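Local coordinates for protein flavin-containing monooxygenase (Allium sativum, PDB 6WPU) that probably oxidises the sulfur of S-allyl-L-cysteine, as a flavin-dependent S-monooxygenase of garlic that carries bound FAD, at residues Thr47-Glu52 against Gly169-Asp174; Arg148-Gln153 against Phe302-Gly307; Gly155-Lys160 against Asp174-Cys179; His322-Leu327 against Ser351-Ala356. All blocks are in the same frame, centred on the assembly; numbering follows the deposited sequence.

Interaction 1 of 4, residues Thr47-Glu52 against Gly169-Asp174; sequences TTTIFE and GEEGFD. With FAD (flavin-adenine dinucleotide), chain B.
T49 and E171 meet because the threonine hydroxyl stands beside its own backbone N (chi1 -59°), while the glutamate, with CG anti to its N (chi1 179°) and the chain extended beyond, reaches across to it. T49 OG1 donates to E171 OE1 at 3.1 Å, arriving from above the carboxylate plane, 36° out of it. H24 NE2 also bonds to OE1, so two partners share this oxygen. With an alanine here instead of E171, T49 OG1 and H24 NE2 would probably lose the acceptor they share. Beside the polar pair, F173 turns its ring edge to T49, with CZ 3.6 Å from T49 CB, and the same CZ lies at the edge of the F51 ring, 3.8 Å from F51 CE2. F51 also packs on V159, and F173 on A26, which seats the edge strand of the three-stranded antiparallel sheet on the parallel FAD-binding sheet. Farther along strand 47-52, E52 takes both ribose hydroxyls: FAD O2B donates to OE1 at 2.7 Å and O3B to OE2 at 2.8 Å. An acidic residue on the second strand of a Rossmann-type fold is the classic ribose anchor, and its paired acceptors are consistent with recognition of the 2',3'-diol.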
# COMPACT_ATOMS: atom_id res chain seq x y z
N THR A 47 -0.29 -26.30 3.74
CA THR A 47 0.34 -26.28 2.43
C THR A 47 -0.24 -25.14 1.60
O THR A 47 -1.36 -24.66 1.85
CB THR A 47 0.15 -27.62 1.71
OG1 THR A 47 -1.25 -27.85 1.51
CG2 THR A 47 0.72 -28.77 2.53
N THR A 48 0.54 -24.67 0.63
CA THR A 48 0.16 -23.46 -0.10
C THR A 48 0.58 -23.61 -1.55
O THR A 48 1.50 -24.35 -1.88
CB THR A 48 0.83 -22.18 0.44
OG1 THR A 48 2.25 -22.28 0.29
CG2 THR A 48 0.49 -21.94 1.91
N THR A 49 -0.12 -22.86 -2.40
CA THR A 49 0.33 -22.55 -3.75
C THR A 49 0.33 -21.03 -3.88
O THR A 49 -0.69 -20.38 -3.63
CB THR A 49 -0.58 -23.18 -4.82
OG1 THR A 49 -0.60 -24.61 -4.67
CG2 THR A 49 -0.10 -22.82 -6.22
N ILE A 50 1.48 -20.46 -4.24
CA ILE A 50 1.64 -19.02 -4.35
C ILE A 50 1.65 -18.64 -5.82
O ILE A 50 2.46 -19.16 -6.60
CB ILE A 50 2.94 -18.56 -3.66
CG1 ILE A 50 3.07 -19.20 -2.27
CG2 ILE A 50 2.98 -17.04 -3.63
CD1 ILE A 50 4.50 -19.24 -1.76
N PHE A 51 0.76 -17.74 -6.21
CA PHE A 51 0.67 -17.27 -7.59
C PHE A 51 1.22 -15.86 -7.66
O PHE A 51 0.78 -14.99 -6.90
CB PHE A 51 -0.78 -17.29 -8.10
CG PHE A 51 -1.42 -18.64 -8.06
CD1 PHE A 51 -1.32 -19.51 -9.16
CD2 PHE A 51 -2.09 -19.06 -6.93
CE1 PHE A 51 -1.90 -20.78 -9.12
CE2 PHE A 51 -2.69 -20.33 -6.86
CZ PHE A 51 -2.60 -21.19 -7.97
N GLU A 52 2.18 -15.63 -8.55
CA GLU A 52 2.72 -14.29 -8.78
C GLU A 52 2.68 -13.99 -10.27
O GLU A 52 3.25 -14.73 -11.08
CB GLU A 52 4.14 -14.16 -8.24
CG GLU A 52 4.85 -12.87 -8.66
CD GLU A 52 4.05 -11.60 -8.35
OE1 GLU A 52 3.84 -10.78 -9.28
OE2 GLU A 52 3.64 -11.41 -7.18
N GLY A 169 -3.88 -22.83 -16.18
CA GLY A 169 -4.42 -24.00 -15.53
C GLY A 169 -5.29 -23.57 -14.37
O GLY A 169 -5.69 -22.41 -14.27
N GLU A 170 -5.56 -24.53 -13.48
CA GLU A 170 -6.38 -24.26 -12.30
C GLU A 170 -6.06 -25.28 -11.21
O GLU A 170 -5.43 -26.32 -11.46
CB GLU A 170 -7.87 -24.28 -12.65
CG GLU A 170 -8.36 -25.59 -13.18
CD GLU A 170 -9.85 -25.57 -13.49
OE1 GLU A 170 -10.61 -26.32 -12.84
OE2 GLU A 170 -10.25 -24.78 -14.38
N GLU A 171 -6.52 -24.96 -10.00
CA GLU A 171 -6.23 -25.81 -8.85
C GLU A 171 -7.30 -25.56 -7.80
O GLU A 171 -7.80 -24.44 -7.66
CB GLU A 171 -4.83 -25.53 -8.30
CG GLU A 171 -4.46 -26.38 -7.06
CD GLU A 171 -2.99 -26.24 -6.63
OE1 GLU A 171 -2.62 -26.83 -5.59
OE2 GLU A 171 -2.21 -25.56 -7.34
N GLY A 172 -7.65 -26.62 -7.07
CA GLY A 172 -8.62 -26.52 -6.00
C GLY A 172 -7.96 -26.27 -4.65
O GLY A 172 -6.83 -26.70 -4.42
N PHE A 173 -8.66 -25.56 -3.78
CA PHE A 173 -8.10 -25.13 -2.50
C PHE A 173 -9.15 -25.18 -1.41
O PHE A 173 -10.35 -25.03 -1.66
CB PHE A 173 -7.53 -23.69 -2.58
CG PHE A 173 -6.34 -23.58 -3.47
CD1 PHE A 173 -6.50 -23.26 -4.82
CD2 PHE A 173 -5.06 -23.84 -2.97
CE1 PHE A 173 -5.39 -23.17 -5.66
CE2 PHE A 173 -3.95 -23.78 -3.81
CZ PHE A 173 -4.12 -23.42 -5.16
N ASP A 174 -8.68 -25.39 -0.17
CA ASP A 174 -9.54 -25.19 0.99
C ASP A 174 -9.78 -23.72 1.28
O ASP A 174 -10.84 -23.35 1.82
CB ASP A 174 -8.92 -25.84 2.22
CG ASP A 174 -8.77 -27.35 2.07
OD1 ASP A 174 -9.76 -28.02 1.70
OD2 ASP A 174 -7.65 -27.84 2.34
PA FAD B . 2.18 -5.17 -3.60
O1A FAD B . 3.60 -4.69 -3.30
O2A FAD B . 1.36 -4.49 -4.58
O5B FAD B . 2.16 -6.59 -4.14
C5B FAD B . 1.06 -7.29 -4.72
C4B FAD B . 1.56 -8.44 -5.62
O4B FAD B . 0.54 -9.25 -6.13
C3B FAD B . 2.37 -7.96 -6.79
O3B FAD B . 3.59 -8.62 -6.86
C2B FAD B . 1.54 -8.29 -7.98
O2B FAD B . 2.29 -8.57 -9.11
C1B FAD B . 0.80 -9.49 -7.48
N9A FAD B . -0.47 -9.71 -8.15
C8A FAD B . -1.45 -8.75 -8.35
N7A FAD B . -2.49 -9.30 -9.00
C5A FAD B . -2.22 -10.65 -9.26
C6A FAD B . -2.90 -11.68 -9.90
N6A FAD B . -4.22 -11.47 -10.46
N1A FAD B . -2.35 -12.90 -9.97
C2A FAD B . -1.12 -13.16 -9.46
N3A FAD B . -0.41 -12.18 -8.84
C4A FAD B . -0.92 -10.93 -8.73
N1 FAD B . 5.50 0.99 3.04
C2 FAD B . 6.62 1.06 3.94
O2 FAD B . 6.75 0.16 4.94
N3 FAD B . 7.53 2.09 3.85
C4 FAD B . 7.41 3.04 2.85
O4 FAD B . 8.30 4.06 2.74
C4X FAD B . 6.42 2.88 1.77
N5 FAD B . 6.47 3.69 0.65
C5X FAD B . 5.55 3.49 -0.37
C6 FAD B . 5.59 4.33 -1.50
C7 FAD B . 4.67 4.12 -2.53
C7M FAD B . 4.72 5.02 -3.73
C8 FAD B . 3.73 3.10 -2.44
C8M FAD B . 2.72 2.86 -3.52
C9 FAD B . 3.68 2.27 -1.31
C9A FAD B . 4.59 2.47 -0.28
N10 FAD B . 4.55 1.60 0.87
C10 FAD B . 5.48 1.80 1.91
C1' FAD B . 3.52 0.56 0.98
C2' FAD B . 3.68 -0.73 0.21
O2' FAD B . 2.54 -0.95 -0.51
C3' FAD B . 3.80 -1.82 1.26
O3' FAD B . 5.05 -1.61 1.78
C4' FAD B . 3.71 -3.25 0.75
O4' FAD B . 4.57 -3.36 -0.33
C5' FAD B . 2.31 -3.77 0.39
O5' FAD B . 2.60 -4.90 -0.37
P FAD B . 1.61 -5.95 -1.04
O1P FAD B . 2.22 -7.40 -1.06
O2P FAD B . 0.23 -5.72 -0.29
O3P FAD B . 1.22 -5.20 -2.45

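Interaction 2 of 4, residues Arg148-Gln153 against Phe302-Gly307; sequences RVDMEQ and FLNTNG. With SO4 (sulfate ion), chain E.
F302 opens the contact with its carbonyl, which accepts V149 N at 2.9 Å, the donor tilted 25° from the carbonyl plane; the same oxygen lies 3.3 Å from R148 CA in a CA-H...O contact. Its ring, set between backbone N and carbonyl carbon (chi1 48°), runs alongside V149, CD1 resting 3.8 Å from V149 CG2. The F302 side chain also touches FAD and I28. L303 follows, its CD1 meeting V149 CG1 at 4.0 Å, and the side chain also touches F334. N304 returns the backbone bond: its N donates to V149 O at 3.1 Å, in the carbonyl plane. The N304 side chain lies beside D150, amide and carboxylate planes only 13° apart, and the end of its amide sits over one face of the R148 guanidinium, which is held in turn by the salt bridge from R148 NE to D150 OD1. A water lies between M151 N and N304 O, its contact with the carbonyl doubtfully short. At T305 and N306 the chain turns its amides to a sulfate, probably from the crystallisation liquor. T305 N gives to SO4 O4 at 3.1 Å. N306 N gives to SO4 O3 at 2.9 Å, and G307 N adds a weak third bond. The pattern is a single beta bridge, V149 to L303, fastening a loop whose F302 reaches the FAD pocket to an outermost strand of the antiparallel sheet.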
# COMPACT_ATOMS: atom_id res chain seq x y z
N ARG A 148 -9.30 -15.91 -12.27
CA ARG A 148 -10.63 -16.29 -11.82
C ARG A 148 -10.53 -17.07 -10.52
O ARG A 148 -9.71 -17.99 -10.42
CB ARG A 148 -11.33 -17.10 -12.90
CG ARG A 148 -12.80 -17.19 -12.76
CD ARG A 148 -13.40 -17.85 -13.98
NE ARG A 148 -14.80 -18.19 -13.77
CZ ARG A 148 -15.81 -17.34 -13.95
NH1 ARG A 148 -15.58 -16.10 -14.35
NH2 ARG A 148 -17.06 -17.74 -13.73
N VAL A 149 -11.34 -16.69 -9.54
CA VAL A 149 -11.42 -17.37 -8.25
C VAL A 149 -12.90 -17.62 -7.97
O VAL A 149 -13.67 -16.67 -7.84
CB VAL A 149 -10.79 -16.55 -7.12
CG1 VAL A 149 -10.92 -17.26 -5.79
CG2 VAL A 149 -9.32 -16.29 -7.41
N ASP A 150 -13.29 -18.90 -7.90
CA ASP A 150 -14.69 -19.29 -7.77
C ASP A 150 -14.87 -20.27 -6.63
O ASP A 150 -14.05 -21.17 -6.42
CB ASP A 150 -15.23 -19.95 -9.05
CG ASP A 150 -15.22 -19.03 -10.24
OD1 ASP A 150 -14.38 -19.25 -11.14
OD2 ASP A 150 -16.04 -18.09 -10.28
N MET A 151 -15.97 -20.10 -5.91
CA MET A 151 -16.35 -21.02 -4.85
C MET A 151 -17.06 -22.21 -5.46
O MET A 151 -17.96 -22.05 -6.29
CB MET A 151 -17.24 -20.34 -3.82
CG MET A 151 -17.91 -21.30 -2.86
SD MET A 151 -17.21 -21.27 -1.20
CE MET A 151 -18.69 -21.00 -0.23
N GLU A 152 -16.67 -23.41 -5.06
CA GLU A 152 -17.30 -24.63 -5.54
C GLU A 152 -18.33 -25.09 -4.54
O GLU A 152 -18.25 -24.79 -3.34
CB GLU A 152 -16.25 -25.72 -5.78
CG GLU A 152 -15.17 -25.34 -6.78
CD GLU A 152 -15.69 -25.22 -8.21
OE1 GLU A 152 -14.89 -24.83 -9.10
OE2 GLU A 152 -16.88 -25.51 -8.46
N GLN A 153 -19.33 -25.82 -5.03
CA GLN A 153 -20.33 -26.42 -4.15
C GLN A 153 -19.65 -27.40 -3.21
O GLN A 153 -19.23 -28.48 -3.63
CB GLN A 153 -21.44 -27.11 -4.96
N PHE A 302 -10.37 -10.65 -10.62
CA PHE A 302 -10.45 -12.10 -10.68
C PHE A 302 -11.45 -12.68 -9.70
O PHE A 302 -11.77 -13.88 -9.80
CB PHE A 302 -9.06 -12.66 -10.41
CG PHE A 302 -8.41 -12.07 -9.19
CD1 PHE A 302 -8.70 -12.55 -7.93
CD2 PHE A 302 -7.53 -10.99 -9.30
CE1 PHE A 302 -8.11 -12.00 -6.78
CE2 PHE A 302 -6.94 -10.44 -8.17
CZ PHE A 302 -7.22 -10.95 -6.90
N LEU A 303 -11.95 -11.90 -8.75
CA LEU A 303 -12.62 -12.45 -7.58
C LEU A 303 -14.12 -12.51 -7.81
O LEU A 303 -14.77 -11.47 -8.00
CB LEU A 303 -12.28 -11.62 -6.35
CG LEU A 303 -12.84 -12.18 -5.05
CD1 LEU A 303 -12.45 -13.66 -4.87
CD2 LEU A 303 -12.37 -11.32 -3.88
N ASN A 304 -14.69 -13.72 -7.78
CA ASN A 304 -16.11 -13.94 -7.99
C ASN A 304 -16.73 -14.47 -6.70
O ASN A 304 -16.52 -15.63 -6.34
CB ASN A 304 -16.35 -14.89 -9.16
CG ASN A 304 -15.75 -14.36 -10.46
OD1 ASN A 304 -14.94 -15.03 -11.10
ND2 ASN A 304 -16.12 -13.14 -10.84
N THR A 305 -17.50 -13.62 -6.02
CA THR A 305 -18.16 -13.96 -4.76
C THR A 305 -19.68 -13.84 -4.84
O THR A 305 -20.34 -13.93 -3.80
CB THR A 305 -17.64 -13.06 -3.63
OG1 THR A 305 -17.95 -11.68 -3.92
CG2 THR A 305 -16.13 -13.21 -3.49
N ASN A 306 -20.24 -13.64 -6.04
CA ASN A 306 -21.69 -13.46 -6.22
C ASN A 306 -22.21 -12.26 -5.44
O ASN A 306 -23.33 -12.28 -4.91
CB ASN A 306 -22.46 -14.72 -5.85
CG ASN A 306 -22.65 -15.64 -7.02
OD1 ASN A 306 -21.79 -16.48 -7.31
ND2 ASN A 306 -23.77 -15.49 -7.72
N GLY A 307 -21.40 -11.21 -5.35
CA GLY A 307 -21.78 -10.00 -4.66
C GLY A 307 -21.54 -10.00 -3.16
O GLY A 307 -21.78 -8.96 -2.52
S SO4 E . -19.09 -11.28 -8.60
O1 SO4 E . -20.20 -10.37 -8.87
O2 SO4 E . -18.02 -11.01 -9.57
O3 SO4 E . -19.54 -12.68 -8.73
O4 SO4 E . -18.61 -11.05 -7.24
O HOH W 1 -17.87 -17.76 -6.53

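Interaction 3 of 4, residues Gly155-Lys160 against Asp174-Cys179; sequences GKWTVK and DAVVVC. With FAD (flavin-adenine dinucleotide), chain B.
The indole of W157 has D174 O near its plane at the CD1 edge, 4.1 Å from W157 CD1, and V176 CG2 and A175 CA approach it obliquely. V176 crosses the tryptophan at about a right angle, its CG2 3.6 Å from W157 CB; the same methyl lies 4.0 Å from V159 CG2, so one valine branch serves both inward residues of strand 157-160. The indole NE1 is bonded to S331 OG, which helps to hold the ring's rotation. At the exposed end K156 bends at chi2 (-49°) and runs alongside D174, and its NZ forms a salt bridge with D174 OD1 at 2.8 Å. The ammonium comes to the anti side of that oxygen, 32° out of the carboxylate plane. D174 OD2 accepts from H24 N, so each carboxylate oxygen has a partner. An asparagine in place of D174 would probably weaken the hold on K156, leaving the ammonium without its ionic mate. Strand 175-178 leads to C179, whose O lies 3.5 Å from FAD C5B. With strand axes 50° apart, this is face packing of the three-stranded antiparallel sheet on the parallel sheet, a layer arrangement familiar in Rossmann-type dinucleotide-binding domains of flavoproteins.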
# COMPACT_ATOMS: atom_id res chain seq x y z
N GLY A 155 -17.80 -25.63 -0.52
CA GLY A 155 -17.02 -24.66 0.22
C GLY A 155 -15.56 -24.58 -0.19
O GLY A 155 -14.80 -23.84 0.44
N LYS A 156 -15.15 -25.34 -1.20
CA LYS A 156 -13.79 -25.23 -1.70
C LYS A 156 -13.71 -24.15 -2.79
O LYS A 156 -14.72 -23.66 -3.30
CB LYS A 156 -13.31 -26.58 -2.23
CG LYS A 156 -13.51 -27.73 -1.24
CD LYS A 156 -12.99 -27.37 0.14
CE LYS A 156 -13.04 -28.55 1.12
NZ LYS A 156 -12.46 -28.15 2.45
N TRP A 157 -12.49 -23.77 -3.13
CA TRP A 157 -12.25 -22.71 -4.10
C TRP A 157 -11.43 -23.25 -5.25
O TRP A 157 -10.56 -24.10 -5.06
CB TRP A 157 -11.52 -21.53 -3.45
CG TRP A 157 -12.38 -20.78 -2.46
CD1 TRP A 157 -12.56 -21.07 -1.13
CD2 TRP A 157 -13.18 -19.62 -2.73
NE1 TRP A 157 -13.43 -20.16 -0.56
CE2 TRP A 157 -13.82 -19.26 -1.52
CE3 TRP A 157 -13.42 -18.85 -3.88
CZ2 TRP A 157 -14.68 -18.16 -1.43
CZ3 TRP A 157 -14.27 -17.77 -3.79
CH2 TRP A 157 -14.89 -17.43 -2.56
N THR A 158 -11.72 -22.76 -6.45
CA THR A 158 -10.91 -23.02 -7.63
C THR A 158 -10.24 -21.73 -8.04
O THR A 158 -10.91 -20.71 -8.23
CB THR A 158 -11.75 -23.59 -8.77
OG1 THR A 158 -12.33 -24.83 -8.36
CG2 THR A 158 -10.88 -23.82 -9.99
N VAL A 159 -8.91 -21.76 -8.14
CA VAL A 159 -8.12 -20.66 -8.66
C VAL A 159 -7.69 -21.01 -10.07
O VAL A 159 -7.02 -22.03 -10.29
CB VAL A 159 -6.91 -20.38 -7.76
CG1 VAL A 159 -6.10 -19.20 -8.34
CG2 VAL A 159 -7.38 -20.08 -6.34
N LYS A 160 -8.06 -20.18 -11.03
CA LYS A 160 -7.67 -20.34 -12.42
C LYS A 160 -6.66 -19.26 -12.77
O LYS A 160 -6.86 -18.10 -12.41
CB LYS A 160 -8.90 -20.27 -13.33
CG LYS A 160 -8.59 -20.29 -14.80
CD LYS A 160 -9.87 -20.22 -15.61
CE LYS A 160 -9.58 -19.92 -17.09
NZ LYS A 160 -10.60 -19.01 -17.69
N ASP A 174 -8.68 -25.39 -0.17
CA ASP A 174 -9.54 -25.19 0.99
C ASP A 174 -9.78 -23.72 1.28
O ASP A 174 -10.84 -23.35 1.82
CB ASP A 174 -8.92 -25.84 2.22
CG ASP A 174 -8.77 -27.35 2.07
OD1 ASP A 174 -9.76 -28.02 1.70
OD2 ASP A 174 -7.65 -27.84 2.34
N ALA A 175 -8.80 -22.86 0.98
CA ALA A 175 -8.87 -21.47 1.37
C ALA A 175 -8.03 -20.65 0.41
O ALA A 175 -7.09 -21.15 -0.21
CB ALA A 175 -8.40 -21.26 2.83
N VAL A 176 -8.39 -19.38 0.28
CA VAL A 176 -7.70 -18.44 -0.59
C VAL A 176 -7.38 -17.19 0.22
O VAL A 176 -8.28 -16.62 0.85
CB VAL A 176 -8.56 -18.08 -1.82
CG1 VAL A 176 -7.89 -16.94 -2.63
CG2 VAL A 176 -8.79 -19.30 -2.68
N VAL A 177 -6.12 -16.76 0.20
CA VAL A 177 -5.71 -15.50 0.81
C VAL A 177 -5.35 -14.52 -0.30
O VAL A 177 -4.41 -14.78 -1.08
CB VAL A 177 -4.54 -15.67 1.79
CG1 VAL A 177 -4.31 -14.36 2.51
CG2 VAL A 177 -4.79 -16.81 2.78
N VAL A 178 -6.05 -13.40 -0.37
CA VAL A 178 -5.85 -12.41 -1.42
C VAL A 178 -4.80 -11.40 -0.95
O VAL A 178 -5.02 -10.69 0.04
CB VAL A 178 -7.16 -11.71 -1.80
CG1 VAL A 178 -6.92 -10.61 -2.86
CG2 VAL A 178 -8.17 -12.72 -2.32
N CYS A 179 -3.67 -11.34 -1.65
CA CYS A 179 -2.53 -10.48 -1.30
C CYS A 179 -2.08 -9.64 -2.49
O CYS A 179 -0.88 -9.51 -2.76
CB CYS A 179 -1.37 -11.32 -0.78
SG CYS A 179 -1.74 -12.36 0.64
PA FAD B . 2.18 -5.17 -3.60
O1A FAD B . 3.60 -4.69 -3.30
O2A FAD B . 1.36 -4.49 -4.58
O5B FAD B . 2.16 -6.59 -4.14
C5B FAD B . 1.06 -7.29 -4.72
C4B FAD B . 1.56 -8.44 -5.62
O4B FAD B . 0.54 -9.25 -6.13
C3B FAD B . 2.37 -7.96 -6.79
O3B FAD B . 3.59 -8.62 -6.86
C2B FAD B . 1.54 -8.29 -7.98
O2B FAD B . 2.29 -8.57 -9.11
C1B FAD B . 0.80 -9.49 -7.48
N9A FAD B . -0.47 -9.71 -8.15
C8A FAD B . -1.45 -8.75 -8.35
N7A FAD B . -2.49 -9.30 -9.00
C5A FAD B . -2.22 -10.65 -9.26
C6A FAD B . -2.90 -11.68 -9.90
N6A FAD B . -4.22 -11.47 -10.46
N1A FAD B . -2.35 -12.90 -9.97
C2A FAD B . -1.12 -13.16 -9.46
N3A FAD B . -0.41 -12.18 -8.84
C4A FAD B . -0.92 -10.93 -8.73
N1 FAD B . 5.50 0.99 3.04
C2 FAD B . 6.62 1.06 3.94
O2 FAD B . 6.75 0.16 4.94
N3 FAD B . 7.53 2.09 3.85
C4 FAD B . 7.41 3.04 2.85
O4 FAD B . 8.30 4.06 2.74
C4X FAD B . 6.42 2.88 1.77
N5 FAD B . 6.47 3.69 0.65
C5X FAD B . 5.55 3.49 -0.37
C6 FAD B . 5.59 4.33 -1.50
C7 FAD B . 4.67 4.12 -2.53
C7M FAD B . 4.72 5.02 -3.73
C8 FAD B . 3.73 3.10 -2.44
C8M FAD B . 2.72 2.86 -3.52
C9 FAD B . 3.68 2.27 -1.31
C9A FAD B . 4.59 2.47 -0.28
N10 FAD B . 4.55 1.60 0.87
C10 FAD B . 5.48 1.80 1.91
C1' FAD B . 3.52 0.56 0.98
C2' FAD B . 3.68 -0.73 0.21
O2' FAD B . 2.54 -0.95 -0.51
C3' FAD B . 3.80 -1.82 1.26
O3' FAD B . 5.05 -1.61 1.78
C4' FAD B . 3.71 -3.25 0.75
O4' FAD B . 4.57 -3.36 -0.33
C5' FAD B . 2.31 -3.77 0.39
O5' FAD B . 2.60 -4.90 -0.37
P FAD B . 1.61 -5.95 -1.04
O1P FAD B . 2.22 -7.40 -1.06
O2P FAD B . 0.23 -5.72 -0.29
O3P FAD B . 1.22 -5.20 -2.45

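Interaction 4 of 4, residues His322-Leu327 against Ser351-Ala356; sequences HVFPPL and SKWIAA
F324 drives its ring edge into the face of the W353 indole, a T-shaped pair with centroids 4.9 Å apart and planes at 74°, formed between a loop residue and a helix residue. The phenyl atoms CD2 and CE2 do the touching; CE2 stands 3.6 Å from W353 CZ3, over the six-membered ring but offset toward its rim. W353 reaches out from the helix with CG anti to its backbone N (chi1 -176°), which lays the benzo end against the loop. V323 meets the edge of the same indole, its CB 3.9 Å from W353 CZ3, so two successive loop residues touch one ring from different directions. V323 and F324 fit a classic beta bulge, which is consistent with both turning toward the helix. The helix is 343-358, and the loop leads into strand 332-334, an outermost strand of the parallel FAD-binding sheet, so the contact ties the helix to the chain entering that strand. I354, one residue on, fills the angle between the two loop side chains: its CG1 lies 3.8 Å from F324 CZ and also 3.8 Å from V323 CG1. V323 CG1 in turn sits over one face of the F324 ring, near its rim. Beyond the contact W404 meets W353 edge-to-face, and L405, E408 and C409 of helix 398-409 pack on the same indole.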
# COMPACT_ATOMS: atom_id res chain seq x y z
N HIS A 322 -11.24 -6.13 8.74
CA HIS A 322 -10.62 -5.78 7.46
C HIS A 322 -10.02 -7.00 6.75
O HIS A 322 -9.22 -6.84 5.81
CB HIS A 322 -9.52 -4.70 7.60
CG HIS A 322 -9.93 -3.51 8.42
ND1 HIS A 322 -10.67 -2.46 7.90
CD2 HIS A 322 -9.66 -3.17 9.70
CE1 HIS A 322 -10.86 -1.55 8.83
NE2 HIS A 322 -10.26 -1.95 9.94
N VAL A 323 -10.41 -8.22 7.15
CA VAL A 323 -9.73 -9.42 6.68
C VAL A 323 -10.71 -10.44 6.10
O VAL A 323 -10.51 -10.93 4.98
CB VAL A 323 -8.89 -10.04 7.82
CG1 VAL A 323 -8.44 -11.47 7.46
CG2 VAL A 323 -7.67 -9.18 8.09
N PHE A 324 -11.75 -10.78 6.87
CA PHE A 324 -12.61 -11.94 6.62
C PHE A 324 -14.00 -11.53 6.14
O PHE A 324 -14.74 -10.90 6.90
CB PHE A 324 -12.77 -12.78 7.89
CG PHE A 324 -11.59 -13.63 8.23
CD1 PHE A 324 -11.23 -14.71 7.43
CD2 PHE A 324 -10.86 -13.39 9.39
CE1 PHE A 324 -10.14 -15.53 7.77
CE2 PHE A 324 -9.78 -14.21 9.74
CZ PHE A 324 -9.42 -15.28 8.92
N PRO A 325 -14.42 -11.91 4.94
CA PRO A 325 -15.84 -11.79 4.58
C PRO A 325 -16.68 -12.70 5.46
O PRO A 325 -16.49 -13.93 5.44
CB PRO A 325 -15.89 -12.24 3.11
CG PRO A 325 -14.46 -12.19 2.63
CD PRO A 325 -13.61 -12.46 3.85
N PRO A 326 -17.61 -12.14 6.25
CA PRO A 326 -18.31 -12.98 7.25
C PRO A 326 -18.96 -14.21 6.66
O PRO A 326 -18.84 -15.29 7.25
CB PRO A 326 -19.34 -12.01 7.84
CG PRO A 326 -18.71 -10.65 7.68
CD PRO A 326 -17.99 -10.72 6.35
N LEU A 327 -19.61 -14.10 5.50
CA LEU A 327 -20.30 -15.25 4.93
C LEU A 327 -19.34 -16.29 4.36
O LEU A 327 -19.74 -17.44 4.20
CB LEU A 327 -21.27 -14.80 3.85
CG LEU A 327 -22.49 -14.08 4.41
CD1 LEU A 327 -23.47 -13.69 3.31
CD2 LEU A 327 -23.15 -14.96 5.47
N SER A 351 -1.68 -12.38 8.79
CA SER A 351 -1.58 -13.72 8.22
C SER A 351 -1.29 -14.74 9.32
O SER A 351 -1.69 -15.89 9.20
CB SER A 351 -0.52 -13.74 7.13
OG SER A 351 0.73 -13.29 7.63
N LYS A 352 -0.65 -14.30 10.40
CA LYS A 352 -0.51 -15.14 11.59
C LYS A 352 -1.88 -15.48 12.16
O LYS A 352 -2.14 -16.63 12.55
CB LYS A 352 0.36 -14.42 12.62
CG LYS A 352 1.02 -15.30 13.66
CD LYS A 352 1.86 -14.45 14.64
CE LYS A 352 3.08 -13.82 13.96
NZ LYS A 352 4.13 -14.85 13.64
N TRP A 353 -2.79 -14.51 12.18
CA TRP A 353 -4.15 -14.74 12.64
C TRP A 353 -4.89 -15.68 11.70
O TRP A 353 -5.53 -16.65 12.15
CB TRP A 353 -4.87 -13.39 12.73
CG TRP A 353 -6.26 -13.43 13.27
CD1 TRP A 353 -6.71 -14.15 14.34
CD2 TRP A 353 -7.38 -12.70 12.77
NE1 TRP A 353 -8.06 -13.93 14.53
CE2 TRP A 353 -8.49 -13.03 13.58
CE3 TRP A 353 -7.56 -11.80 11.70
CZ2 TRP A 353 -9.76 -12.49 13.37
CZ3 TRP A 353 -8.82 -11.26 11.50
CH2 TRP A 353 -9.90 -11.61 12.33
N ILE A 354 -4.81 -15.42 10.39
CA ILE A 354 -5.49 -16.26 9.41
C ILE A 354 -5.03 -17.71 9.54
O ILE A 354 -5.85 -18.63 9.56
CB ILE A 354 -5.25 -15.72 7.99
CG1 ILE A 354 -5.94 -14.37 7.78
CG2 ILE A 354 -5.73 -16.74 6.94
CD1 ILE A 354 -5.44 -13.69 6.50
N ALA A 355 -3.71 -17.92 9.63
CA ALA A 355 -3.17 -19.28 9.68
C ALA A 355 -3.67 -20.02 10.92
O ALA A 355 -4.05 -21.19 10.84
CB ALA A 355 -1.65 -19.25 9.66
N ALA A 356 -3.71 -19.33 12.07
CA ALA A 356 -4.17 -19.96 13.30
C ALA A 356 -5.66 -20.26 13.25
O ALA A 356 -6.12 -21.25 13.83
CB ALA A 356 -3.83 -19.07 14.49

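Overall arrangement
Interactions 1 and 3 are the most closely joined, with centres 7 Å apart: they share D174, and F173 N to W157 O at 2.7 Å is a probable strand-to-strand hydrogen bond. Interaction 2 continues the antiparallel sheet on its other side, its centre 9 Å from that of interaction 3, where R148 O probably bonds to K160 N at 2.8 Å. Together the three layer this sheet on the FAD-binding sheet and tie the 302-307 loop to its edge; E52, F302 and C179 bring them to the cofactor. Interaction 4 lies farther off, its I354 side chain about 12 Å from FAD, yet I354 CD1 touches V177 CG1 of interaction 3 at 4.2 Å.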